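Local coordinates for protein peptidyl-tRNA hydrolase (Sulfolobus solfataricus, PDB 1XTY) that hydrolyses N-acyl-aminoacyl-tRNAs into a free tRNA and an N-acyl amino acid, probably acting on peptidyl-tRNAs that drop off the ribosome during protein synthesis, at residues 2-7 / 28-33; 68-73 / 115-120. All coordinates share one frame; numbering follows the deposited sequence.

Contact 1 of 2, residues 2-7 / 28-33; sequences IKMVIV and VTLVVS
Met4 and Leu30 meet tip to tip and carry most of this junction between a strand and the helix packed on its sheet. The contact across the two segments is wholly apolar. Met4 CE lies 3.5 Å from Leu30 CD1 and also comes to 3.9 Å from Leu30 CB, so the terminal methyl is pressed against both the base and one branch of the leucine. Met4 SD follows behind, 3.8 Å from Leu30 CD1. Two torsions set the reach of the methionine: CG stands anti to the backbone N (chi1 174°), which sends the chain out from the strand, and a bend at chi3 (-79°) swings CE over to the helix, against Leu30. A second, looser touch is made by the same methyl, with Val31 CG2 at 4.3 Å from Met4 CE. The backbones stay well apart, with Met4 CA 9.2 Å from Leu30 CA, a gap spanned by side chains alone.

No hydrogen bond crosses between the two segments. On the helix, Ser33 OG donates to Leu30 O at 2.6 Å, a bond to the preceding turn that gives the hydroxyl a partner in the main chain. On the strand, the backbone of Met4 is bonded to Pro55 and Ile57, and that of Val5 to Ile102.

Neighbouring side chains extend the packing: Trp49 of helix 40-51 touches both Met4 and Val31, while Val31 also meets Val32 of the second subunit, placing this part of the helix at the dimer interface. Strand 2-9, central in the mixed sheet, thus receives helix 16-35 on one face, while Val5 packs against helix 107-114; such layering of helices on a sheet is characteristic of an alpha/beta fold, here that of the PTH2 family.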
ATOM      1  N   ILE A   2      -9.484   9.980  11.146  1.00 21.80           N
ATOM      2  CA  ILE A   2      -9.909   8.958  10.204  1.00 19.61           C
ATOM      3  C   ILE A   2      -8.695   8.072   9.961  1.00 18.07           C
ATOM      4  O   ILE A   2      -7.592   8.575   9.753  1.00 17.17           O
ATOM      5  CB  ILE A   2     -10.351   9.589   8.865  1.00 19.10           C
ATOM      6  CG1 ILE A   2     -11.513  10.553   9.110  1.00 20.33           C
ATOM      7  CG2 ILE A   2     -10.745   8.505   7.870  1.00 18.09           C
ATOM      8  CD1 ILE A   2     -12.721   9.907   9.761  1.00 18.79           C
ATOM      9  N   LYS A   3      -8.888   6.757  10.001  1.00 16.37           N
ATOM     10  CA  LYS A   3      -7.786   5.832   9.777  1.00 15.03           C
ATOM     11  C   LYS A   3      -8.156   4.606   8.958  1.00 13.97           C
ATOM     12  O   LYS A   3      -9.324   4.237   8.853  1.00 13.53           O
ATOM     13  CB  LYS A   3      -7.202   5.363  11.110  1.00 17.70           C
ATOM     14  CG  LYS A   3      -6.492   6.457  11.887  1.00 20.40           C
ATOM     15  CD  LYS A   3      -5.905   5.924  13.172  1.00 24.19           C
ATOM     16  CE  LYS A   3      -5.239   7.038  13.964  1.00 25.48           C
ATOM     17  NZ  LYS A   3      -4.723   6.535  15.267  1.00 28.84           N
ATOM     18  N   MET A   4      -7.138   3.987   8.372  1.00 14.77           N
ATOM     19  CA  MET A   4      -7.327   2.773   7.596  1.00 13.67           C
ATOM     20  C   MET A   4      -6.634   1.676   8.384  1.00 14.16           C
ATOM     21  O   MET A   4      -5.523   1.866   8.880  1.00 15.31           O
ATOM     22  CB  MET A   4      -6.676   2.883   6.211  1.00 13.21           C
ATOM     23  CG  MET A   4      -6.740   1.577   5.422  1.00 15.26           C
ATOM     24  SD  MET A   4      -5.879   1.622   3.826  1.00 14.94           S
ATOM     25  CE  MET A   4      -7.072   2.488   2.842  1.00 12.70           C
ATOM     26  N   VAL A   5      -7.292   0.534   8.518  1.00 12.87           N
ATOM     27  CA  VAL A   5      -6.712  -0.581   9.236  1.00 13.77           C
ATOM     28  C   VAL A   5      -6.583  -1.769   8.297  1.00 13.93           C
ATOM     29  O   VAL A   5      -7.504  -2.067   7.534  1.00 13.73           O
ATOM     30  CB  VAL A   5      -7.590  -0.999  10.438  1.00 16.69           C
ATOM     31  CG1 VAL A   5      -6.942  -2.164  11.176  1.00 17.62           C
ATOM     32  CG2 VAL A   5      -7.780   0.183  11.376  1.00 18.60           C
ATOM     33  N   ILE A   6      -5.431  -2.426   8.337  1.00 12.70           N
ATOM     34  CA  ILE A   6      -5.206  -3.604   7.512  1.00 14.52           C
ATOM     35  C   ILE A   6      -4.874  -4.760   8.448  1.00 15.45           C
ATOM     36  O   ILE A   6      -3.940  -4.682   9.248  1.00 16.82           O
ATOM     37  CB  ILE A   6      -4.046  -3.409   6.506  1.00 15.23           C
ATOM     38  CG1 ILE A   6      -4.375  -2.280   5.526  1.00 16.36           C
ATOM     39  CG2 ILE A   6      -3.818  -4.699   5.722  1.00 14.65           C
ATOM     40  CD1 ILE A   6      -4.041  -0.901   6.034  1.00 21.98           C
ATOM     41  N   VAL A   7      -5.664  -5.822   8.353  1.00 15.87           N
ATOM     42  CA  VAL A   7      -5.483  -7.008   9.181  1.00 17.34           C
ATOM     43  C   VAL A   7      -4.745  -8.082   8.392  1.00 18.03           C
ATOM     44  O   VAL A   7      -5.247  -8.574   7.381  1.00 18.44           O
ATOM     45  CB  VAL A   7      -6.850  -7.566   9.635  1.00 15.64           C
ATOM     46  CG1 VAL A   7      -6.645  -8.728  10.606  1.00 17.76           C
ATOM     47  CG2 VAL A   7      -7.673  -6.458  10.283  1.00 16.89           C
ATOM     48  N   VAL A  28      -4.644  -0.023  -1.840  1.00  8.47           N
ATOM     49  CA  VAL A  28      -5.000   0.493  -3.160  1.00  8.06           C
ATOM     50  C   VAL A  28      -6.404   0.056  -3.574  1.00  9.59           C
ATOM     51  O   VAL A  28      -7.181   0.853  -4.101  1.00 10.02           O
ATOM     52  CB  VAL A  28      -3.979   0.046  -4.228  1.00  9.89           C
ATOM     53  CG1 VAL A  28      -4.457   0.447  -5.620  1.00  9.16           C
ATOM     54  CG2 VAL A  28      -2.625   0.688  -3.939  1.00  7.88           C
ATOM     55  N   THR A  29      -6.728  -1.208  -3.335  1.00  9.59           N
ATOM     56  CA  THR A  29      -8.051  -1.711  -3.679  1.00 11.21           C
ATOM     57  C   THR A  29      -9.134  -0.924  -2.937  1.00 10.61           C
ATOM     58  O   THR A  29     -10.169  -0.596  -3.512  1.00 10.46           O
ATOM     59  CB  THR A  29      -8.160  -3.219  -3.370  1.00 12.69           C
ATOM     60  OG1 THR A  29      -7.288  -3.939  -4.255  1.00 14.34           O
ATOM     61  CG2 THR A  29      -9.588  -3.718  -3.577  1.00 14.43           C
ATOM     62  N   LEU A  30      -8.899  -0.614  -1.666  1.00 11.23           N
ATOM     63  CA  LEU A  30      -9.867   0.159  -0.888  1.00 11.32           C
ATOM     64  C   LEU A  30     -10.072   1.543  -1.501  1.00 12.47           C
ATOM     65  O   LEU A  30     -11.198   1.943  -1.796  1.00 13.11           O
ATOM     66  CB  LEU A  30      -9.390   0.327   0.558  1.00 11.04           C
ATOM     67  CG  LEU A  30      -9.645  -0.809   1.543  1.00 14.30           C
ATOM     68  CD1 LEU A  30      -8.944  -0.492   2.865  1.00 12.46           C
ATOM     69  CD2 LEU A  30     -11.144  -0.977   1.762  1.00 15.28           C
ATOM     70  N   VAL A  31      -8.973   2.269  -1.693  1.00 10.31           N
ATOM     71  CA  VAL A  31      -9.026   3.612  -2.254  1.00 10.70           C
ATOM     72  C   VAL A  31      -9.720   3.652  -3.620  1.00 12.09           C
ATOM     73  O   VAL A  31     -10.594   4.494  -3.855  1.00 12.27           O
ATOM     74  CB  VAL A  31      -7.596   4.211  -2.345  1.00 10.44           C
ATOM     75  CG1 VAL A  31      -7.601   5.510  -3.130  1.00 10.92           C
ATOM     76  CG2 VAL A  31      -7.066   4.466  -0.934  1.00 10.18           C
ATOM     77  N   VAL A  32      -9.351   2.740  -4.517  1.00 12.61           N
ATOM     78  CA  VAL A  32      -9.972   2.715  -5.836  1.00 13.47           C
ATOM     79  C   VAL A  32     -11.461   2.348  -5.770  1.00 14.38           C
ATOM     80  O   VAL A  32     -12.279   2.909  -6.507  1.00 16.86           O
ATOM     81  CB  VAL A  32      -9.222   1.745  -6.779  1.00 13.20           C
ATOM     82  CG1 VAL A  32      -9.971   1.603  -8.103  1.00 13.77           C
ATOM     83  CG2 VAL A  32      -7.814   2.282  -7.035  1.00 12.80           C
ATOM     84  N   SER A  33     -11.820   1.428  -4.880  1.00 14.70           N
ATOM     85  CA  SER A  33     -13.222   1.024  -4.750  1.00 16.32           C
ATOM     86  C   SER A  33     -14.078   2.194  -4.244  1.00 16.49           C
ATOM     87  O   SER A  33     -15.240   2.341  -4.628  1.00 17.16           O
ATOM     88  CB  SER A  33     -13.354  -0.163  -3.792  1.00 16.65           C
ATOM     89  OG  SER A  33     -13.092   0.226  -2.455  1.00 21.45           O
TER

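Contact 2 of 2, residues 68-73 / 115-120; sequences ISRAKK and GDLKLL
Arg70 reaches out from its helix to Asp116 and Leu117, pairing a charge with an apolar support. Its NH2 forms a salt bridge with Asp116 OD2 at 3.3 Å, but the hydrogen bond within it is weak, bent to 138° at the hydrogen. The carboxylate comes to the edge of the guanidinium, and the two planes lie only 14° apart. Leu117 slides past the arginine in the opposite direction: its CD1 is 3.5 Å from Arg70 NE, and its CD2 is 3.3 Å from Arg70 NH2, approaching the guanidinium obliquely.

The arginine chain is extended from CG to NE, then turns at chi4 (61°) to present its guanidinium to these partners. One turn back along the helix, Glu66 O accepts a hydrogen bond from Arg70 NH1, a firmer hold than Asp116 provides, which probably limits the group's rotation. Replacing Arg70 with an alanine would probably leave the Asp116 carboxylate without its ion-pair mate and strip the leucine methyls of the chain they lie along.

Ile113 and Thr114 of helix 107-114 and Leu100 of strand 97-106 pack on Arg70. Leu117 also rests on Val59 and Val61 of strand 56-61, beside which the short, weakly bonded strand 118-119 runs antiparallel; the contact thus joins helix 64-76 to the chain that follows helix 107-114.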
ATOM      1  N   ILE A  68     -12.576 -13.354   8.439  1.00 17.09           N
ATOM      2  CA  ILE A  68     -13.943 -13.409   7.927  1.00 16.28           C
ATOM      3  C   ILE A  68     -14.880 -12.749   8.935  1.00 15.69           C
ATOM      4  O   ILE A  68     -15.808 -12.025   8.570  1.00 13.35           O
ATOM      5  CB  ILE A  68     -14.399 -14.874   7.702  1.00 17.27           C
ATOM      6  CG1 ILE A  68     -13.463 -15.571   6.711  1.00 18.53           C
ATOM      7  CG2 ILE A  68     -15.846 -14.903   7.211  1.00 16.21           C
ATOM      8  CD1 ILE A  68     -13.439 -14.949   5.326  1.00 21.09           C
ATOM      9  N   SER A  69     -14.630 -13.012  10.211  1.00 16.62           N
ATOM     10  CA  SER A  69     -15.441 -12.446  11.275  1.00 18.54           C
ATOM     11  C   SER A  69     -15.441 -10.924  11.203  1.00 18.42           C
ATOM     12  O   SER A  69     -16.486 -10.288  11.312  1.00 19.46           O
ATOM     13  CB  SER A  69     -14.907 -12.893  12.636  1.00 20.35           C
ATOM     14  OG  SER A  69     -15.570 -12.212  13.685  1.00 27.46           O
ATOM     15  N   ARG A  70     -14.264 -10.342  11.003  1.00 19.05           N
ATOM     16  CA  ARG A  70     -14.148  -8.896  10.942  1.00 18.21           C
ATOM     17  C   ARG A  70     -14.638  -8.289   9.633  1.00 17.17           C
ATOM     18  O   ARG A  70     -15.094  -7.148   9.609  1.00 17.44           O
ATOM     19  CB  ARG A  70     -12.711  -8.490  11.256  1.00 21.45           C
ATOM     20  CG  ARG A  70     -12.356  -8.849  12.696  1.00 25.76           C
ATOM     21  CD  ARG A  70     -10.963  -8.440  13.110  1.00 30.04           C
ATOM     22  NE  ARG A  70     -10.735  -8.737  14.524  1.00 34.63           N
ATOM     23  CZ  ARG A  70     -10.784  -9.958  15.051  1.00 36.57           C
ATOM     24  NH1 ARG A  70     -11.049 -11.009  14.286  1.00 38.24           N
ATOM     25  NH2 ARG A  70     -10.577 -10.129  16.350  1.00 39.61           N
ATOM     26  N   ALA A  71     -14.567  -9.051   8.546  1.00 14.84           N
ATOM     27  CA  ALA A  71     -15.061  -8.554   7.269  1.00 14.70           C
ATOM     28  C   ALA A  71     -16.587  -8.458   7.361  1.00 13.53           C
ATOM     29  O   ALA A  71     -17.194  -7.527   6.843  1.00 13.87           O
ATOM     30  CB  ALA A  71     -14.654  -9.501   6.132  1.00 13.16           C
ATOM     31  N   LYS A  72     -17.203  -9.421   8.037  1.00 14.28           N
ATOM     32  CA  LYS A  72     -18.653  -9.423   8.189  1.00 14.79           C
ATOM     33  C   LYS A  72     -19.077  -8.217   9.033  1.00 14.89           C
ATOM     34  O   LYS A  72     -20.090  -7.576   8.764  1.00 13.52           O
ATOM     35  CB  LYS A  72     -19.095 -10.729   8.852  1.00 15.86           C
ATOM     36  CG  LYS A  72     -20.601 -10.967   8.887  1.00 20.14           C
ATOM     37  CD  LYS A  72     -21.276 -10.218  10.014  1.00 23.94           C
ATOM     38  CE  LYS A  72     -22.732 -10.634  10.150  1.00 26.09           C
ATOM     39  NZ  LYS A  72     -23.480 -10.475   8.871  1.00 28.63           N
ATOM     40  N   LYS A  73     -18.277  -7.906  10.044  1.00 16.77           N
ATOM     41  CA  LYS A  73     -18.556  -6.778  10.918  1.00 19.79           C
ATOM     42  C   LYS A  73     -18.506  -5.491  10.096  1.00 18.85           C
ATOM     43  O   LYS A  73     -19.412  -4.663  10.158  1.00 17.64           O
ATOM     44  CB  LYS A  73     -17.520  -6.744  12.041  1.00 22.12           C
ATOM     45  CG  LYS A  73     -18.017  -6.157  13.347  1.00 30.16           C
ATOM     46  CD  LYS A  73     -17.385  -6.901  14.517  1.00 33.26           C
ATOM     47  CE  LYS A  73     -17.863  -6.364  15.856  1.00 38.17           C
ATOM     48  NZ  LYS A  73     -17.370  -7.213  16.983  1.00 40.44           N
ATOM     49  N   GLY A 115     -10.264  -3.108  17.501  1.00 46.10           N
ATOM     50  CA  GLY A 115      -9.620  -2.536  18.671  1.00 47.54           C
ATOM     51  C   GLY A 115      -8.926  -3.524  19.598  1.00 48.39           C
ATOM     52  O   GLY A 115      -8.224  -3.114  20.524  1.00 49.03           O
ATOM     53  N   ASP A 116      -9.098  -4.818  19.346  1.00 48.74           N
ATOM     54  CA  ASP A 116      -8.505  -5.854  20.193  1.00 49.22           C
ATOM     55  C   ASP A 116      -7.341  -6.605  19.555  1.00 47.88           C
ATOM     56  O   ASP A 116      -6.909  -7.635  20.074  1.00 48.60           O
ATOM     57  CB  ASP A 116      -9.586  -6.869  20.584  1.00 51.46           C
ATOM     58  CG  ASP A 116     -10.205  -7.558  19.373  1.00 53.93           C
ATOM     59  OD1 ASP A 116     -10.561  -6.849  18.408  1.00 55.05           O
ATOM     60  OD2 ASP A 116     -10.340  -8.805  19.380  1.00 54.07           O
ATOM     61  N   LEU A 117      -6.816  -6.097  18.447  1.00 45.33           N
ATOM     62  CA  LEU A 117      -5.730  -6.796  17.773  1.00 42.10           C
ATOM     63  C   LEU A 117      -4.340  -6.239  18.042  1.00 39.95           C
ATOM     64  O   LEU A 117      -4.175  -5.053  18.318  1.00 39.44           O
ATOM     65  CB  LEU A 117      -5.999  -6.814  16.269  1.00 41.71           C
ATOM     66  CG  LEU A 117      -7.411  -7.290  15.914  1.00 41.89           C
ATOM     67  CD1 LEU A 117      -7.648  -7.132  14.422  1.00 41.09           C
ATOM     68  CD2 LEU A 117      -7.590  -8.735  16.348  1.00 41.67           C
ATOM     69  N   LYS A 118      -3.347  -7.120  17.963  1.00 38.12           N
ATOM     70  CA  LYS A 118      -1.954  -6.751  18.177  1.00 37.38           C
ATOM     71  C   LYS A 118      -1.364  -6.200  16.883  1.00 36.01           C
ATOM     72  O   LYS A 118      -1.711  -6.651  15.792  1.00 33.55           O
ATOM     73  CB  LYS A 118      -1.136  -7.974  18.603  1.00 39.51           C
ATOM     74  CG  LYS A 118      -1.561  -8.624  19.910  1.00 42.47           C
ATOM     75  CD  LYS A 118      -0.676  -9.828  20.212  1.00 44.50           C
ATOM     76  CE  LYS A 118      -1.037 -10.482  21.536  1.00 45.86           C
ATOM     77  NZ  LYS A 118      -0.195 -11.682  21.804  1.00 47.00           N
ATOM     78  N   LEU A 119      -0.466  -5.230  17.008  1.00 35.29           N
ATOM     79  CA  LEU A 119       0.181  -4.642  15.842  1.00 35.18           C
ATOM     80  C   LEU A 119       1.129  -5.659  15.217  1.00 35.10           C
ATOM     81  O   LEU A 119       1.707  -6.492  15.916  1.00 35.13           O
ATOM     82  CB  LEU A 119       0.971  -3.397  16.245  1.00 35.50           C
ATOM     83  CG  LEU A 119       0.176  -2.231  16.830  1.00 35.68           C
ATOM     84  CD1 LEU A 119       1.143  -1.174  17.344  1.00 37.19           C
ATOM     85  CD2 LEU A 119      -0.751  -1.653  15.772  1.00 35.29           C
ATOM     86  N   LEU A 120       1.282  -5.592  13.899  1.00 34.96           N
ATOM     87  CA  LEU A 120       2.173  -6.505  13.193  1.00 36.10           C
ATOM     88  C   LEU A 120       3.621  -6.093  13.454  1.00 36.90           C
ATOM     89  O   LEU A 120       3.822  -4.959  13.938  1.00 37.85           O
ATOM     90  CB  LEU A 120       1.894  -6.456  11.690  1.00 35.21           C
ATOM     91  CG  LEU A 120       2.760  -7.353  10.803  1.00 36.38           C
ATOM     92  CD1 LEU A 120       2.426  -8.815  11.064  1.00 36.97           C
ATOM     93  CD2 LEU A 120       2.523  -7.004   9.343  1.00 37.20           C
TER

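In the fold
Contact 1 is a core contact and contact 2 a surface one, their centres about 14 Å apart, yet both reach the same mixed sheet. Contact 1 joins central strand 2-9 to helix 16-35 through buried hydrocarbon and a thioether; contact 2 joins helix 64-76 to the chain's C-terminal end through an ion pair beside a leucine. No helix or strand is shared between them, but they meet where Val7 CG2 comes to 4.2 Å from Leu117 CD1. The pair illustrates a general trend: apolar packing fills the interior between helix and sheet, whereas nearer solvent a salt bridge with a weak hydrogen bond can be combined with hydrophobic contact.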